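Local atomic coordinates of phosphoserine aminotransferase (Bacillus circulans, PDB entry 2C0R), a protein that catalyses the reversible, pyridoxal-phosphate-dependent transamination that makes phosphoserine from 3-phosphohydroxypyruvate, and likewise makes phosphohydroxythreonine, for serine and pyridoxine synthesis. Residues G172-D177 with R181-N186; S78-M83 with L190-A195; L59-N64 with K253-R258. The protein carries 1 engineered substitution. All blocks are in the same frame, centred on the assembly; numbering follows the deposited sequence.

Interaction 1 (G172-D177 with R181-N186). With PLP (pyridoxal-5'-phosphate), chain C.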
loop_
_atom_site.group_PDB
_atom_site.type_symbol
_atom_site.label_atom_id
_atom_site.label_comp_id
_atom_site.label_asym_id
_atom_site.label_seq_id
_atom_site.Cartn_x
_atom_site.Cartn_y
_atom_site.Cartn_z
ATOM N N GLY A 172 -7.292 -18.705 6.038
ATOM C CA GLY A 172 -8.606 -18.060 5.827
ATOM C C GLY A 172 -8.423 -16.642 5.280
ATOM O O GLY A 172 -7.742 -15.819 5.877
ATOM N N ASP A 173 -9.096 -16.423 4.160
ATOM C CA ASP A 173 -9.289 -15.053 3.700
ATOM C C ASP A 173 -10.466 -14.443 4.454
ATOM O O ASP A 173 -11.602 -14.745 4.138
ATOM C CB ASP A 173 -9.596 -15.074 2.203
ATOM C CG ASP A 173 -9.884 -13.702 1.625
ATOM O OD1 ASP A 173 -9.864 -12.693 2.363
ATOM O OD2 ASP A 173 -10.109 -13.634 0.396
ATOM N N MET A 174 -10.180 -13.632 5.456
ATOM C CA MET A 174 -11.183 -12.981 6.255
ATOM C C MET A 174 -11.289 -11.508 5.878
ATOM O O MET A 174 -11.679 -10.710 6.745
ATOM C CB MET A 174 -10.822 -13.120 7.723
ATOM C CG MET A 174 -10.796 -14.544 8.202
ATOM S SD MET A 174 -10.596 -14.625 10.008
ATOM C CE MET A 174 -10.849 -16.392 10.250
ATOM N N SER A 175 -10.953 -11.179 4.629
ATOM C CA SER A 175 -10.999 -9.751 4.300
ATOM C C SER A 175 -12.302 -9.031 4.688
ATOM O O SER A 175 -12.253 -7.928 5.252
ATOM C CB SER A 175 -10.820 -9.572 2.799
ATOM O OG SER A 175 -9.503 -9.999 2.402
ATOM N N SER A 176 -13.449 -9.659 4.437
ATOM C CA SER A 176 -14.683 -8.932 4.688
ATOM C C SER A 176 -15.326 -9.271 6.027
ATOM O O SER A 176 -16.436 -8.769 6.261
ATOM C CB SER A 176 -15.604 -9.113 3.501
ATOM O OG SER A 176 -15.783 -10.478 3.182
ATOM N N ASP A 177 -14.665 -10.004 6.920
ATOM C CA ASP A 177 -15.300 -10.195 8.242
ATOM C C ASP A 177 -14.274 -10.255 9.374
ATOM O O ASP A 177 -14.617 -10.514 10.530
ATOM C CB ASP A 177 -16.244 -11.386 8.297
ATOM C CG ASP A 177 -15.582 -12.757 8.340
ATOM O OD1 ASP A 177 -14.351 -12.854 8.367
ATOM O OD2 ASP A 177 -16.362 -13.734 8.349
ATOM N N ARG A 181 -16.142 -10.740 14.744
ATOM C CA ARG A 181 -16.684 -11.804 15.570
ATOM C C ARG A 181 -15.525 -12.534 16.230
ATOM O O ARG A 181 -14.459 -12.596 15.626
ATOM C CB ARG A 181 -17.534 -12.801 14.754
ATOM C CG ARG A 181 -16.893 -13.339 13.494
ATOM C CD ARG A 181 -17.313 -14.737 13.049
ATOM N NE ARG A 181 -16.702 -14.974 11.724
ATOM C CZ ARG A 181 -17.226 -15.843 10.857
ATOM N NH1 ARG A 181 -16.680 -16.050 9.653
ATOM N NH2 ARG A 181 -18.327 -16.524 11.225
ATOM N N PRO A 182 -15.717 -13.081 17.406
ATOM C CA PRO A 182 -14.670 -13.924 17.989
ATOM C C PRO A 182 -14.467 -15.135 17.090
ATOM O O PRO A 182 -15.352 -15.686 16.448
ATOM C CB PRO A 182 -15.259 -14.385 19.321
ATOM C CG PRO A 182 -16.357 -13.410 19.613
ATOM C CD PRO A 182 -16.910 -12.976 18.270
ATOM N N PHE A 183 -13.207 -15.561 17.058
ATOM C CA PHE A 183 -12.829 -16.840 16.520
ATOM C C PHE A 183 -11.528 -17.248 17.219
ATOM O O PHE A 183 -10.817 -16.399 17.771
ATOM C CB PHE A 183 -12.693 -16.824 15.002
ATOM C CG PHE A 183 -11.524 -16.060 14.430
ATOM C CD1 PHE A 183 -10.320 -16.663 14.076
ATOM C CD2 PHE A 183 -11.651 -14.706 14.242
ATOM C CE1 PHE A 183 -9.248 -15.936 13.565
ATOM C CE2 PHE A 183 -10.619 -13.955 13.701
ATOM C CZ PHE A 183 -9.446 -14.582 13.341
ATOM N N ASP A 184 -11.322 -18.559 17.140
ATOM C CA ASP A 184 -10.101 -19.121 17.737
ATOM C C ASP A 184 -8.998 -19.110 16.688
ATOM O O ASP A 184 -9.010 -19.943 15.774
ATOM C CB ASP A 184 -10.364 -20.538 18.234
ATOM C CG ASP A 184 -9.173 -21.270 18.823
ATOM O OD1 ASP A 184 -8.144 -20.582 19.095
ATOM O OD2 ASP A 184 -9.295 -22.505 19.015
ATOM N N LEU A 185 -8.056 -18.180 16.840
ATOM C CA LEU A 185 -6.976 -18.090 15.886
ATOM C C LEU A 185 -6.197 -19.394 15.769
ATOM O O LEU A 185 -5.625 -19.696 14.724
ATOM C CB LEU A 185 -6.014 -16.957 16.254
ATOM C CG LEU A 185 -4.879 -16.702 15.290
ATOM C CD1 LEU A 185 -5.395 -16.330 13.916
ATOM C CD2 LEU A 185 -4.021 -15.530 15.799
ATOM N N ASN A 186 -6.170 -20.154 16.854
ATOM C CA ASN A 186 -5.380 -21.388 16.833
ATOM C C ASN A 186 -5.890 -22.431 15.856
ATOM O O ASN A 186 -5.170 -23.400 15.540
ATOM C CB ASN A 186 -5.397 -21.992 18.239
ATOM C CG ASN A 186 -4.764 -21.059 19.235
ATOM O OD1 ASN A 186 -3.578 -20.796 19.150
ATOM N ND2 ASN A 186 -5.555 -20.560 20.191
HETATM N N1 PLP C . -11.008 -11.347 -0.585
HETATM C C2 PLP C . -12.211 -10.879 -0.149
HETATM C C2A PLP C . -13.067 -11.839 0.675
HETATM C C3 PLP C . -12.607 -9.604 -0.430
HETATM O O3 PLP C . -13.777 -9.106 0.050
HETATM C C4 PLP C . -11.729 -8.773 -1.106
HETATM C C4A PLP C . -12.164 -7.341 -1.421
HETATM C C5 PLP C . -10.553 -9.293 -1.607
HETATM C C6 PLP C . -10.141 -10.546 -1.281
HETATM C C5A PLP C . -9.646 -8.438 -2.502
HETATM O O4P PLP C . -8.968 -7.462 -1.719
HETATM P P PLP C . -7.945 -6.424 -2.363
HETATM O O1P PLP C . -7.324 -5.710 -1.195
HETATM O O2P PLP C . -8.813 -5.523 -3.217
HETATM O O3P PLP C . -6.984 -7.222 -3.169
HETATM O O HOH W 1 -13.532 -12.006 13.154
HETATM O O HOH W 2 -13.704 -13.639 10.890
#

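Interaction 2 (S78-M83 with L190-A195). With PLP (pyridoxal-5'-phosphate), chain C.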
loop_
_atom_site.group_PDB
_atom_site.type_symbol
_atom_site.label_atom_id
_atom_site.label_comp_id
_atom_site.label_asym_id
_atom_site.label_seq_id
_atom_site.Cartn_x
_atom_site.Cartn_y
_atom_site.Cartn_z
ATOM N N SER A 78 -5.510 -9.580 -2.620
ATOM C CA SER A 78 -5.190 -10.178 -3.920
ATOM C C SER A 78 -3.727 -10.618 -3.992
ATOM O O SER A 78 -3.362 -11.624 -4.624
ATOM C CB SER A 78 -5.515 -9.281 -5.096
ATOM O OG SER A 78 -6.889 -8.940 -5.114
ATOM N N THR A 79 -2.818 -9.843 -3.382
ATOM C CA THR A 79 -1.445 -10.290 -3.423
ATOM C C THR A 79 -1.258 -11.524 -2.555
ATOM O O THR A 79 -0.452 -12.389 -2.901
ATOM C CB THR A 79 -0.555 -9.139 -2.909
ATOM O OG1 THR A 79 -0.580 -8.191 -3.982
ATOM C CG2 THR A 79 0.867 -9.609 -2.657
ATOM N N GLN A 80 -2.044 -11.638 -1.471
ATOM C CA GLN A 80 -1.950 -12.867 -0.682
ATOM C C GLN A 80 -2.405 -14.100 -1.449
ATOM O O GLN A 80 -1.859 -15.191 -1.228
ATOM C CB GLN A 80 -2.725 -12.789 0.658
ATOM C CG GLN A 80 -2.202 -11.625 1.527
ATOM C CD GLN A 80 -0.751 -11.916 1.895
ATOM O OE1 GLN A 80 0.098 -11.064 1.616
ATOM N NE2 GLN A 80 -0.521 -13.072 2.474
ATOM N N PHE A 81 -3.345 -13.964 -2.375
ATOM C CA PHE A 81 -3.751 -15.110 -3.194
ATOM C C PHE A 81 -2.528 -15.754 -3.864
ATOM O O PHE A 81 -2.511 -16.958 -4.032
ATOM C CB PHE A 81 -4.686 -14.666 -4.305
ATOM C CG PHE A 81 -6.035 -14.160 -3.823
ATOM C CD1 PHE A 81 -6.814 -13.423 -4.711
ATOM C CD2 PHE A 81 -6.475 -14.381 -2.529
ATOM C CE1 PHE A 81 -8.042 -12.907 -4.277
ATOM C CE2 PHE A 81 -7.731 -13.914 -2.125
ATOM C CZ PHE A 81 -8.501 -13.209 -3.020
ATOM N N ALA A 82 -1.554 -14.936 -4.254
ATOM C CA ALA A 82 -0.299 -15.421 -4.860
ATOM C C ALA A 82 0.736 -15.783 -3.812
ATOM O O ALA A 82 1.408 -16.820 -3.898
ATOM C CB ALA A 82 0.235 -14.382 -5.825
ATOM N N MET A 83 0.848 -14.891 -2.831
ATOM C CA MET A 83 1.925 -15.153 -1.849
ATOM C C MET A 83 1.744 -16.422 -1.033
ATOM O O MET A 83 2.713 -17.105 -0.703
ATOM C CB MET A 83 2.003 -13.908 -0.979
ATOM C CG MET A 83 3.256 -13.847 -0.118
ATOM S SD MET A 83 3.326 -12.196 0.670
ATOM C CE MET A 83 4.721 -12.553 1.789
ATOM N N LEU A 190 -2.778 -19.379 9.114
ATOM C CA LEU A 190 -2.637 -18.031 8.539
ATOM C C LEU A 190 -4.031 -17.451 8.285
ATOM O O LEU A 190 -4.881 -18.116 7.698
ATOM C CB LEU A 190 -1.857 -18.029 7.222
ATOM C CG LEU A 190 -1.469 -16.667 6.626
ATOM C CD1 LEU A 190 -0.146 -16.871 5.883
ATOM C CD2 LEU A 190 -2.518 -16.119 5.681
ATOM N N VAL A 191 -4.276 -16.242 8.740
ATOM C CA VAL A 191 -5.483 -15.518 8.357
ATOM C C VAL A 191 -5.066 -14.194 7.755
ATOM O O VAL A 191 -4.062 -13.570 8.148
ATOM C CB VAL A 191 -6.466 -15.245 9.508
ATOM C CG1 VAL A 191 -6.891 -16.568 10.171
ATOM C CG2 VAL A 191 -5.907 -14.363 10.581
ATOM N N TYR A 192 -5.815 -13.726 6.763
ATOM C CA TYR A 192 -5.429 -12.458 6.142
ATOM C C TYR A 192 -6.672 -11.656 5.774
ATOM O O TYR A 192 -7.790 -12.182 5.619
ATOM C CB TYR A 192 -4.598 -12.671 4.909
ATOM C CG TYR A 192 -5.192 -13.395 3.749
ATOM C CD1 TYR A 192 -5.597 -12.729 2.605
ATOM C CD2 TYR A 192 -5.326 -14.785 3.785
ATOM C CE1 TYR A 192 -6.158 -13.360 1.498
ATOM C CE2 TYR A 192 -5.848 -15.414 2.678
ATOM C CZ TYR A 192 -6.270 -14.740 1.554
ATOM O OH TYR A 192 -6.747 -15.370 0.451
ATOM N N ALA A 193 -6.454 -10.344 5.624
ATOM C CA ALA A 193 -7.557 -9.450 5.308
ATOM C C ALA A 193 -7.003 -8.163 4.713
ATOM O O ALA A 193 -6.181 -7.507 5.370
ATOM C CB ALA A 193 -8.342 -9.050 6.540
ATOM N N GLY A 194 -7.486 -7.746 3.570
ATOM C CA GLY A 194 -7.299 -6.350 3.188
ATOM C C GLY A 194 -7.984 -5.522 4.253
ATOM O O GLY A 194 -9.093 -5.819 4.670
ATOM N N ALA A 195 -7.314 -4.480 4.732
ATOM C CA ALA A 195 -7.895 -3.755 5.842
ATOM C C ALA A 195 -9.141 -2.937 5.493
ATOM O O ALA A 195 -9.890 -2.618 6.396
ATOM C CB ALA A 195 -6.880 -2.776 6.439
HETATM N N1 PLP C . -11.008 -11.347 -0.585
HETATM C C2 PLP C . -12.211 -10.879 -0.149
HETATM C C2A PLP C . -13.067 -11.839 0.675
HETATM C C3 PLP C . -12.607 -9.604 -0.430
HETATM O O3 PLP C . -13.777 -9.106 0.050
HETATM C C4 PLP C . -11.729 -8.773 -1.106
HETATM C C4A PLP C . -12.164 -7.341 -1.421
HETATM C C5 PLP C . -10.553 -9.293 -1.607
HETATM C C6 PLP C . -10.141 -10.546 -1.281
HETATM C C5A PLP C . -9.646 -8.438 -2.502
HETATM O O4P PLP C . -8.968 -7.462 -1.719
HETATM P P PLP C . -7.945 -6.424 -2.363
HETATM O O1P PLP C . -7.324 -5.710 -1.195
HETATM O O2P PLP C . -8.813 -5.523 -3.217
HETATM O O3P PLP C . -6.984 -7.222 -3.169
#

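Interaction 3 (L59-N64 with K253-R258)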
loop_
_atom_site.group_PDB
_atom_site.type_symbol
_atom_site.label_atom_id
_atom_site.label_comp_id
_atom_site.label_asym_id
_atom_site.label_seq_id
_atom_site.Cartn_x
_atom_site.Cartn_y
_atom_site.Cartn_z
ATOM N N LEU A 59 -3.769 -8.760 18.520
ATOM C CA LEU A 59 -3.668 -10.017 19.253
ATOM C C LEU A 59 -4.524 -9.984 20.518
ATOM O O LEU A 59 -5.175 -11.002 20.826
ATOM C CB LEU A 59 -2.215 -10.374 19.584
ATOM C CG LEU A 59 -1.408 -10.764 18.341
ATOM C CD1 LEU A 59 0.054 -10.901 18.738
ATOM C CD2 LEU A 59 -1.865 -12.070 17.741
ATOM N N ALA A 60 -4.533 -8.867 21.216
ATOM C CA ALA A 60 -5.350 -8.801 22.425
ATOM C C ALA A 60 -6.845 -8.948 22.064
ATOM O O ALA A 60 -7.577 -9.623 22.817
ATOM C CB ALA A 60 -5.074 -7.535 23.208
ATOM N N LEU A 61 -7.300 -8.341 20.993
ATOM C CA LEU A 61 -8.725 -8.505 20.660
ATOM C C LEU A 61 -9.062 -9.968 20.467
ATOM O O LEU A 61 -10.206 -10.369 20.701
ATOM C CB LEU A 61 -9.045 -7.683 19.396
ATOM C CG LEU A 61 -9.228 -6.170 19.667
ATOM C CD1 LEU A 61 -9.217 -5.412 18.337
ATOM C CD2 LEU A 61 -10.513 -5.857 20.437
ATOM N N LEU A 62 -8.087 -10.759 20.014
ATOM C CA LEU A 62 -8.309 -12.175 19.767
ATOM C C LEU A 62 -8.034 -13.051 20.965
ATOM O O LEU A 62 -8.013 -14.303 20.867
ATOM C CB LEU A 62 -7.445 -12.613 18.565
ATOM C CG LEU A 62 -7.898 -12.072 17.197
ATOM C CD1 LEU A 62 -6.718 -12.291 16.242
ATOM C CD2 LEU A 62 -9.160 -12.733 16.687
ATOM N N GLY A 63 -7.836 -12.420 22.104
ATOM C CA GLY A 63 -7.631 -13.176 23.339
ATOM C C GLY A 63 -6.183 -13.506 23.634
ATOM O O GLY A 63 -5.882 -14.439 24.405
ATOM N N ASN A 64 -5.229 -12.759 23.037
ATOM C CA ASN A 64 -3.793 -13.007 23.161
ATOM C C ASN A 64 -3.382 -14.432 22.869
ATOM O O ASN A 64 -2.700 -15.048 23.672
ATOM C CB ASN A 64 -3.308 -12.553 24.553
ATOM C CG ASN A 64 -3.231 -11.020 24.600
ATOM O OD1 ASN A 64 -3.478 -10.368 25.618
ATOM N ND2 ASN A 64 -2.898 -10.442 23.462
ATOM N N LYS A 253 -8.415 0.355 18.505
ATOM C CA LYS A 253 -8.847 1.008 19.750
ATOM C C LYS A 253 -10.361 1.134 19.815
ATOM O O LYS A 253 -10.980 0.881 20.823
ATOM C CB LYS A 253 -8.207 2.387 19.831
ATOM C CG LYS A 253 -6.726 2.415 20.191
ATOM C CD LYS A 253 -6.192 3.840 19.950
ATOM C CE LYS A 253 -4.656 3.854 20.141
ATOM N NZ LYS A 253 -4.142 5.230 19.874
ATOM N N TRP A 254 -10.959 1.555 18.694
ATOM C CA TRP A 254 -12.432 1.715 18.685
ATOM C C TRP A 254 -13.116 0.373 18.886
ATOM O O TRP A 254 -14.112 0.293 19.596
ATOM C CB TRP A 254 -12.787 2.398 17.366
ATOM C CG TRP A 254 -14.252 2.485 17.066
ATOM C CD1 TRP A 254 -15.103 3.523 17.432
ATOM C CD2 TRP A 254 -15.081 1.544 16.359
ATOM N NE1 TRP A 254 -16.381 3.268 16.984
ATOM C CE2 TRP A 254 -16.386 2.068 16.333
ATOM C CE3 TRP A 254 -14.834 0.311 15.748
ATOM C CZ2 TRP A 254 -17.434 1.386 15.714
ATOM C CZ3 TRP A 254 -15.868 -0.365 15.132
ATOM C CH2 TRP A 254 -17.162 0.177 15.121
ATOM N N ILE A 255 -12.592 -0.708 18.291
ATOM C CA ILE A 255 -13.266 -2.009 18.507
ATOM C C ILE A 255 -13.238 -2.350 19.979
ATOM O O ILE A 255 -14.223 -2.846 20.553
ATOM C CB ILE A 255 -12.585 -3.106 17.657
ATOM C CG1 ILE A 255 -12.763 -2.897 16.167
ATOM C CG2 ILE A 255 -13.146 -4.490 18.050
ATOM C CD1 ILE A 255 -12.003 -3.845 15.239
ATOM N N GLU A 256 -12.095 -2.068 20.605
ATOM C CA GLU A 256 -12.001 -2.370 22.045
ATOM C C GLU A 256 -13.051 -1.550 22.771
ATOM O O GLU A 256 -13.734 -2.041 23.682
ATOM C CB GLU A 256 -10.576 -2.112 22.541
ATOM C CG GLU A 256 -10.388 -2.232 24.029
ATOM C CD GLU A 256 -10.289 -3.620 24.620
ATOM O OE1 GLU A 256 -9.597 -3.741 25.666
ATOM O OE2 GLU A 256 -10.890 -4.593 24.100
ATOM N N GLU A 257 -13.220 -0.292 22.389
ATOM C CA GLU A 257 -14.178 0.570 23.082
ATOM C C GLU A 257 -15.619 0.133 22.894
ATOM O O GLU A 257 -16.494 0.521 23.672
ATOM C CB GLU A 257 -14.141 1.991 22.526
ATOM C CG GLU A 257 -12.916 2.801 22.832
ATOM C CD GLU A 257 -12.894 4.109 22.041
ATOM O OE1 GLU A 257 -13.635 4.249 21.035
ATOM O OE2 GLU A 257 -12.119 4.990 22.450
ATOM N N ARG A 258 -15.831 -0.614 21.832
ATOM C CA ARG A 258 -17.151 -1.058 21.454
ATOM C C ARG A 258 -17.467 -2.386 22.146
ATOM O O ARG A 258 -18.496 -2.976 21.854
ATOM C CB ARG A 258 -17.237 -1.246 19.949
ATOM C CG ARG A 258 -17.224 -0.015 19.070
ATOM C CD ARG A 258 -18.617 0.611 19.057
ATOM N NE ARG A 258 -18.594 2.030 19.241
ATOM C CZ ARG A 258 -17.742 2.942 19.653
ATOM N NH1 ARG A 258 -16.500 2.711 20.068
ATOM N NH2 ARG A 258 -18.194 4.201 19.645
#

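Interaction 1 (G172-D177 with R181-N186)
Behind the pyridine-nitrogen end of the cofactor pocket, the turn that leaves strand 170-173 is tied to the following loop by two pairs, D177 with R181 and M174 with F183. D177 OD2 lies 2.7 Å from R181 NH1 in a salt bridge made through one oxygen, the carboxylate and guanidinium planes standing 69° apart. The same oxygen also accepts from Q158, D177 OD1 accepts from S150, and R181 NH2 binds the carbonyl of F159. A water 2.7 Å from D177 OD1 receives a weak bond from R181 NE. M174, extended beyond CG, reaches to lay its thioether over one face of F183: its CE methyl makes a CH-pi contact 3.8 Å from the F183 ring centroid, and its SD, 3.5 Å from F183 CZ, a Met-aromatic one suited to a flexible, polarisable side chain. Toward the cofactor, D173 OD2 approaches PLP N1 to 2.6 Å. D173 OD1 takes S175 N at 2.9 Å, forming an Asx turn, and, on the syn lone pair of D173 OD1, S175 OG at 2.7 Å, which fixes the rotation of the carboxylate. With several donors around its carboxylate, D177 is probably stabilised as an anion, while sulfur and ring pack the apolar side.

Interaction 2 (S78-M83 with L190-A195)
Helix segment S78-M83 approaches strand segment L190-A195 most closely where Q80 faces Y192, their CA atoms 7.7 Å apart. Both side chains start out toward the opposite segment, and the CB of Q80 lies over one face of the Y192 ring, offset toward the rim and 3.5 Å from Y192 CD1, in CH-pi position. With a bend at chi2 (-64°), the Q80 chain runs on past the ring, and its NE2 finds a weak bond to Y227. Glutamine fits, its CB and CG apolar against the ring, its amide polar beyond it. Tyrosine offers a flat ring face to Q80 and a hydroxyl that hydrogen-bonds H147. Helix 76-88 packs against the mixed seven-stranded sheet of the large domain of a fold-type I PLP enzyme, and near its start the cofactor phosphate is bound: PLP O3P accepts hydrogen bonds from S78 N (2.8 Å) and S78 OG (2.6 Å). One turn on, F81 crosses Y192 at about a right angle, edge against edge. Y192 OH lies near the plane of the F81 ring, 3.1 Å from F81 CE2. F81 CZ comes within 3.6 Å of PLP C6, and W103, another cofactor-binding residue, also touches F81.

Interaction 3 (L59-N64 with K253-R258)
L61 joins the last turns of helices 45-61 and 242-257, setting its branched end against I255 and E256. Its CB does not aim straight at the other helix; the end of the side chain makes the approach. CG lies beside the backbone N (chi1 -79°) and the chain then extends, which brings both methyls to the neighbour. L61 CD2 comes 3.8 Å from I255 CG2, and L61 CD1 lies 4.0 Å from that same methyl, so both prongs of the leucine fork rest on it. The two side chains cross at about a right angle. Isoleucine suits this buried site because its branches diverge: CG2, anti to the backbone N, faces L61, CG1 takes the place beside the N, and L261 of helix 260-280 packs on the side chain as well.

E256 supplies the outer border. Bent at chi2 (78°), its chain brings OE2 to 3.9 Å from L61 CD2, a van der Waals approach that leaves the charged group at the exposed edge of the contact.

R258 folds back over W254, with R258 CG above the centre of the indole and W254 NE1 over the centre of the guanidinium face. R258 NH1 makes weak bonds to W254 O and to E257 OE1, each 3.4 Å long, the second within a salt bridge; NH2 pairs with E18, and E257 OE1 with R22, both on helix 17-25, which ties this end to a third helix.

The other helix closes with G63. At its phi of 90° a CB would jam against the preceding carbonyl O, which calls for glycine. G63 N binds A60 O at 2.9 Å and N64 N binds L59 O at 2.8 Å, the pairing of a Schellman motif with G63 at C-prime, capping a helix end that packs against another.

In the fold
Interactions 1 and 2 share the central sheet: strands 170-173 and 190-194 are neighbours, joined by backbone bonds of M174 and G172 with Y192, and both contacts touch PLP, D173 from the strand end and S78 and F81 from the helix. Interaction 2 is wholly buried and relies on ring faces and edges, while interaction 1, partly buried, adds a salt bridge and waters. Interaction 3 lies further out, about 16 Å from the chain centre to its own centre, and joins two helix ends through aliphatic methyls, in contrast to the cofactor-bound core. It still meets interaction 1, where L62 packs on F183 and L185, but does not touch interaction 2.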